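Side-chain contacts in putative HTH-type transcriptional regulator PF0864 (Pyrococcus furiosus, PDB 2IA0), which probably binds specific DNA sequences and regulates transcription as a dimeric archaeal member of the AsnC family: residues D17-I22 against K53-R58; E36-E39 against P44-T47. All coordinates share one frame; numbering follows the deposited sequence.

Both contacts lie in the N-terminal winged helix-turn-helix region, on the same side of the chain's centre, with their centres about 13 Å apart. They share helix 45-57. Interaction 1 sets its C-terminal end against helix 17-26, whereas interaction 2 sets its N-terminal end against helix 34-41. Along the chain, helix 17-26 comes first, then the two segments of interaction 2, and finally 53-58, so the short-range contact falls between the halves of the longer-range one. Together they hold the two ends of helix 45-57 against the two preceding helices, a three-helix arrangement in which interaction 2 belongs to the predicted DNA-binding helix-turn-helix.

Interaction 1 of 2, residues D17-I22 against K53-R58; sequences DLDRNI and KKLQER
Leu55 turns the two methyl groups of its fork toward helix 17-26 and meets two residues one turn apart, Asp19 and Ile22. OD2 of Asp19 lies 4.1 Å from Leu55 CD2 and 4.2 Å from Leu55 CD1, so a single carboxylate oxygen faces both branches. The two side chains meet at a slant, and no hydrogen bond joins the segments. One turn further along helix 17-26, Ile22 CG2 comes within 4.4 Å of Leu55 CD1, a loose apolar contact. In Asp19 the CG atom stands beside the backbone N and anti to the carbonyl carbon (chi1 -75°), which carries the carboxylate out toward helix 45-57. The backbones stay well separated: the closest pair of CA atoms, Asp19 CA and Leu55 CA, is 8.2 Å apart.

The next shell sets the positions. Arg51, one turn before Leu55, makes a salt bridge to Asp19 OD2 and also touches Ile22. The amide of Asp19 is hydrogen-bonded to the Asp16 carboxylate. Leu55 is further surrounded by Leu15 and Val60, and Ile22 by Leu41 and Ile52.

All three touching residues are buried. The Asp19 carboxylate meets the Leu55 methyls on one side and has its charge matched by Arg51, which would be expected to favour the ionised form; toward Leu55 the contact itself is van der Waals packing.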
loop_
_atom_site.group_PDB
_atom_site.type_symbol
_atom_site.label_atom_id
_atom_site.label_comp_id
_atom_site.label_asym_id
_atom_site.label_seq_id
_atom_site.Cartn_x
_atom_site.Cartn_y
_atom_site.Cartn_z
ATOM N N ASP A 17 10.539 -14.572 18.894
ATOM C CA ASP A 17 10.935 -15.040 17.573
ATOM C C ASP A 17 9.884 -15.914 16.874
ATOM O O ASP A 17 9.690 -15.799 15.657
ATOM C CB ASP A 17 12.312 -15.718 17.611
ATOM C CG ASP A 17 13.451 -14.722 17.863
ATOM O OD1 ASP A 17 13.238 -13.496 17.703
ATOM O OD2 ASP A 17 14.567 -15.156 18.232
ATOM N N LEU A 18 9.199 -16.768 17.629
ATOM C CA LEU A 18 8.145 -17.620 17.058
ATOM C C LEU A 18 6.947 -16.800 16.569
ATOM O O LEU A 18 6.405 -17.076 15.517
ATOM C CB LEU A 18 7.689 -18.712 18.052
ATOM C CG LEU A 18 6.562 -19.650 17.609
ATOM C CD1 LEU A 18 6.816 -20.269 16.180
ATOM C CD2 LEU A 18 6.373 -20.740 18.678
ATOM N N ASP A 19 6.536 -15.797 17.334
ATOM C CA ASP A 19 5.519 -14.855 16.866
ATOM C C ASP A 19 5.878 -14.243 15.518
ATOM O O ASP A 19 5.064 -14.291 14.597
ATOM C CB ASP A 19 5.271 -13.760 17.903
ATOM C CG ASP A 19 4.452 -14.264 19.085
ATOM O OD1 ASP A 19 4.719 -13.825 20.228
ATOM O OD2 ASP A 19 3.557 -15.131 18.873
ATOM N N ARG A 20 7.101 -13.699 15.415
ATOM C CA ARG A 20 7.602 -13.041 14.205
ATOM C C ARG A 20 7.701 -14.001 13.043
ATOM O O ARG A 20 7.308 -13.663 11.917
ATOM C CB ARG A 20 8.983 -12.399 14.446
ATOM C CG ARG A 20 8.966 -11.190 15.374
ATOM C CD ARG A 20 10.391 -10.663 15.646
ATOM N NE ARG A 20 10.489 -9.996 16.956
ATOM C CZ ARG A 20 11.086 -10.530 18.033
ATOM N NH1 ARG A 20 11.665 -11.724 17.970
ATOM N NH2 ARG A 20 11.129 -9.863 19.185
ATOM N N ASN A 21 8.225 -15.197 13.318
ATOM C CA ASN A 21 8.357 -16.219 12.306
ATOM C C ASN A 21 7.029 -16.646 11.700
ATOM O O ASN A 21 6.957 -16.789 10.491
ATOM C CB ASN A 21 9.119 -17.424 12.838
ATOM C CG ASN A 21 10.616 -17.257 12.733
ATOM O OD1 ASN A 21 11.105 -16.601 11.825
ATOM N ND2 ASN A 21 11.356 -17.859 13.667
ATOM N N ILE A 22 5.995 -16.844 12.530
ATOM C CA ILE A 22 4.609 -17.081 12.081
ATOM C C ILE A 22 4.083 -15.954 11.189
ATOM O O ILE A 22 3.520 -16.208 10.133
ATOM C CB ILE A 22 3.612 -17.221 13.293
ATOM C CG1 ILE A 22 3.773 -18.561 14.023
ATOM C CG2 ILE A 22 2.144 -17.049 12.852
ATOM C CD1 ILE A 22 3.037 -18.631 15.378
ATOM N N LYS A 53 -4.422 -17.422 17.240
ATOM C CA LYS A 53 -5.598 -16.880 17.917
ATOM C C LYS A 53 -5.230 -15.652 18.747
ATOM O O LYS A 53 -5.967 -14.678 18.761
ATOM C CB LYS A 53 -6.304 -17.936 18.790
ATOM C CG LYS A 53 -7.301 -18.818 18.039
ATOM C CD LYS A 53 -7.779 -20.022 18.869
ATOM C CE LYS A 53 -9.071 -19.738 19.689
ATOM N NZ LYS A 53 -9.712 -20.998 20.296
ATOM N N LYS A 54 -4.086 -15.698 19.415
ATOM C CA LYS A 54 -3.659 -14.621 20.298
ATOM C C LYS A 54 -3.294 -13.353 19.514
ATOM O O LYS A 54 -3.656 -12.244 19.921
ATOM C CB LYS A 54 -2.500 -15.091 21.186
ATOM C CG LYS A 54 -2.494 -14.516 22.589
ATOM C CD LYS A 54 -3.608 -15.120 23.476
ATOM C CE LYS A 54 -3.871 -14.204 24.685
ATOM N NZ LYS A 54 -5.192 -14.451 25.334
ATOM N N LEU A 55 -2.603 -13.514 18.380
ATOM C CA LEU A 55 -2.228 -12.372 17.518
ATOM C C LEU A 55 -3.444 -11.754 16.850
ATOM O O LEU A 55 -3.525 -10.532 16.682
ATOM C CB LEU A 55 -1.188 -12.776 16.467
ATOM C CG LEU A 55 0.142 -13.324 16.974
ATOM C CD1 LEU A 55 0.818 -14.127 15.892
ATOM C CD2 LEU A 55 1.047 -12.210 17.466
ATOM N N GLN A 56 -4.392 -12.607 16.485
ATOM C CA GLN A 56 -5.678 -12.154 15.980
ATOM C C GLN A 56 -6.470 -11.364 17.037
ATOM O O GLN A 56 -6.982 -10.289 16.730
ATOM C CB GLN A 56 -6.486 -13.340 15.439
ATOM C CG GLN A 56 -5.956 -13.931 14.128
ATOM C CD GLN A 56 -6.655 -15.251 13.747
ATOM O OE1 GLN A 56 -7.204 -15.947 14.591
ATOM N NE2 GLN A 56 -6.615 -15.595 12.478
ATOM N N GLU A 57 -6.550 -11.870 18.273
ATOM C CA GLU A 57 -7.252 -11.158 19.360
ATOM C C GLU A 57 -6.656 -9.783 19.661
ATOM O O GLU A 57 -7.390 -8.813 19.824
ATOM C CB GLU A 57 -7.262 -11.955 20.676
ATOM C CG GLU A 57 -8.159 -13.162 20.743
ATOM C CD GLU A 57 -7.853 -14.007 21.990
ATOM O OE1 GLU A 57 -7.812 -13.440 23.109
ATOM O OE2 GLU A 57 -7.639 -15.234 21.855
ATOM N N ARG A 58 -5.334 -9.699 19.759
ATOM C CA ARG A 58 -4.665 -8.414 20.031
ATOM C C ARG A 58 -4.596 -7.470 18.824
ATOM O O ARG A 58 -4.096 -6.350 18.946
ATOM C CB ARG A 58 -3.267 -8.648 20.605
ATOM C CG ARG A 58 -3.283 -9.365 21.968
ATOM C CD ARG A 58 -1.853 -9.687 22.492
ATOM N NE ARG A 58 -1.869 -10.327 23.828
ATOM C CZ ARG A 58 -0.766 -10.697 24.505
ATOM N NH1 ARG A 58 0.441 -10.485 23.961
ATOM N NH2 ARG A 58 -0.852 -11.279 25.719
#

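Interaction 2 of 2, residues E36-E39 against P44-T47; sequences ELSE and PEST
The peptide group joining Pro44 to Glu45 presents one flat face to Ser38, whose hydroxyl lies over it: Ser38 OG is 4.0 Å from Pro44 C and 3.7 Å from Glu45 N. OG sits above the face, almost over Glu45 N, and no hydrogen bond spans the segments. The Glu45 carboxylate is a second flat group, but Ser38 meets the chain leading to it. Glu45 CG packs at 3.8 Å from Ser38 CB and equally far from Ser38 OG, while Glu45 CA is 3.9 Å from Ser38 CB. A small side chain thus fits against the first turn of the next helix, and the backbones can come close, with Ser38 CA and Glu45 CA 5.3 Å apart.

With its OG turned away from its own backbone N (chi1 151°), Ser38 places the hydroxyl where it is hydrogen-bonded to the carbonyl oxygen of Lys43, in the turn just before Pro44. Beyond CG the Glu45 chain runs extended (chi2 180°), and its side chain touches Ile34 and Ser35, lying along the start of helix 34-41. The acidic group at the beginning of helix 45-57 would be expected to interact favourably with the helix dipole. On the inner side, Leu37 packs on Ile48 and Ile52, and Ser38 also touches Ile48.

Pro44 occupies the N-cap position of helix 45-57, and its carbonyl oxygen accepts a weak bond from the amide of Thr47. Helix 34-41, a tight turn and helix 45-57 together make the helix-turn-helix of a winged-helix domain, predicted to bind DNA; in such motifs the second helix commonly serves as the recognition helix.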
loop_
_atom_site.group_PDB
_atom_site.type_symbol
_atom_site.label_atom_id
_atom_site.label_comp_id
_atom_site.label_asym_id
_atom_site.label_seq_id
_atom_site.Cartn_x
_atom_site.Cartn_y
_atom_site.Cartn_z
ATOM N N GLU A 36 0.887 -27.189 8.501
ATOM C CA GLU A 36 2.000 -26.765 7.621
ATOM C C GLU A 36 2.936 -25.797 8.313
ATOM O O GLU A 36 4.145 -25.865 8.130
ATOM C CB GLU A 36 1.475 -26.083 6.377
ATOM C CG GLU A 36 0.794 -26.985 5.378
ATOM C CD GLU A 36 0.108 -26.169 4.306
ATOM O OE1 GLU A 36 0.582 -26.153 3.147
ATOM O OE2 GLU A 36 -0.890 -25.500 4.633
ATOM N N LEU A 37 2.388 -24.886 9.112
ATOM C CA LEU A 37 3.227 -23.944 9.874
ATOM C C LEU A 37 4.016 -24.646 10.969
ATOM O O LEU A 37 5.145 -24.266 11.283
ATOM C CB LEU A 37 2.380 -22.835 10.482
ATOM C CG LEU A 37 1.905 -21.730 9.560
ATOM C CD1 LEU A 37 0.722 -21.059 10.207
ATOM C CD2 LEU A 37 3.021 -20.730 9.243
ATOM N N SER A 38 3.418 -25.675 11.542
ATOM C CA SER A 38 4.057 -26.449 12.607
ATOM C C SER A 38 5.217 -27.299 12.053
ATOM O O SER A 38 6.261 -27.425 12.674
ATOM C CB SER A 38 3.009 -27.324 13.308
ATOM O OG SER A 38 3.612 -28.496 13.823
ATOM N N GLU A 39 5.008 -27.875 10.878
ATOM C CA GLU A 39 6.041 -28.596 10.143
ATOM C C GLU A 39 7.182 -27.663 9.727
ATOM O O GLU A 39 8.338 -27.963 9.975
ATOM C CB GLU A 39 5.373 -29.323 8.965
ATOM C CG GLU A 39 6.165 -29.549 7.716
ATOM C CD GLU A 39 5.272 -30.044 6.575
ATOM O OE1 GLU A 39 4.409 -29.277 6.076
ATOM O OE2 GLU A 39 5.432 -31.208 6.170
ATOM N N PRO A 44 4.879 -27.607 18.147
ATOM C CA PRO A 44 3.646 -28.381 18.151
ATOM C C PRO A 44 2.488 -27.575 17.558
ATOM O O PRO A 44 2.431 -26.343 17.726
ATOM C CB PRO A 44 3.401 -28.651 19.639
ATOM C CG PRO A 44 4.671 -28.439 20.289
ATOM C CD PRO A 44 5.387 -27.391 19.513
ATOM N N GLU A 45 1.592 -28.273 16.860
ATOM C CA GLU A 45 0.416 -27.674 16.253
ATOM C C GLU A 45 -0.406 -26.782 17.182
ATOM O O GLU A 45 -0.823 -25.719 16.770
ATOM C CB GLU A 45 -0.480 -28.756 15.673
ATOM C CG GLU A 45 -0.109 -29.177 14.282
ATOM C CD GLU A 45 -1.023 -30.256 13.747
ATOM O OE1 GLU A 45 -0.535 -31.376 13.538
ATOM O OE2 GLU A 45 -2.224 -29.991 13.546
ATOM N N SER A 46 -0.645 -27.229 18.417
ATOM C CA SER A 46 -1.407 -26.467 19.408
ATOM C C SER A 46 -0.738 -25.166 19.865
ATOM O O SER A 46 -1.425 -24.228 20.260
ATOM C CB SER A 46 -1.741 -27.331 20.634
ATOM O OG SER A 46 -2.423 -28.532 20.282
ATOM N N THR A 47 0.588 -25.106 19.839
ATOM C CA THR A 47 1.268 -23.821 20.068
ATOM C C THR A 47 1.057 -22.828 18.923
ATOM O O THR A 47 0.724 -21.681 19.176
ATOM C CB THR A 47 2.762 -23.979 20.332
ATOM O OG1 THR A 47 2.949 -25.086 21.216
ATOM C CG2 THR A 47 3.301 -22.716 20.987
#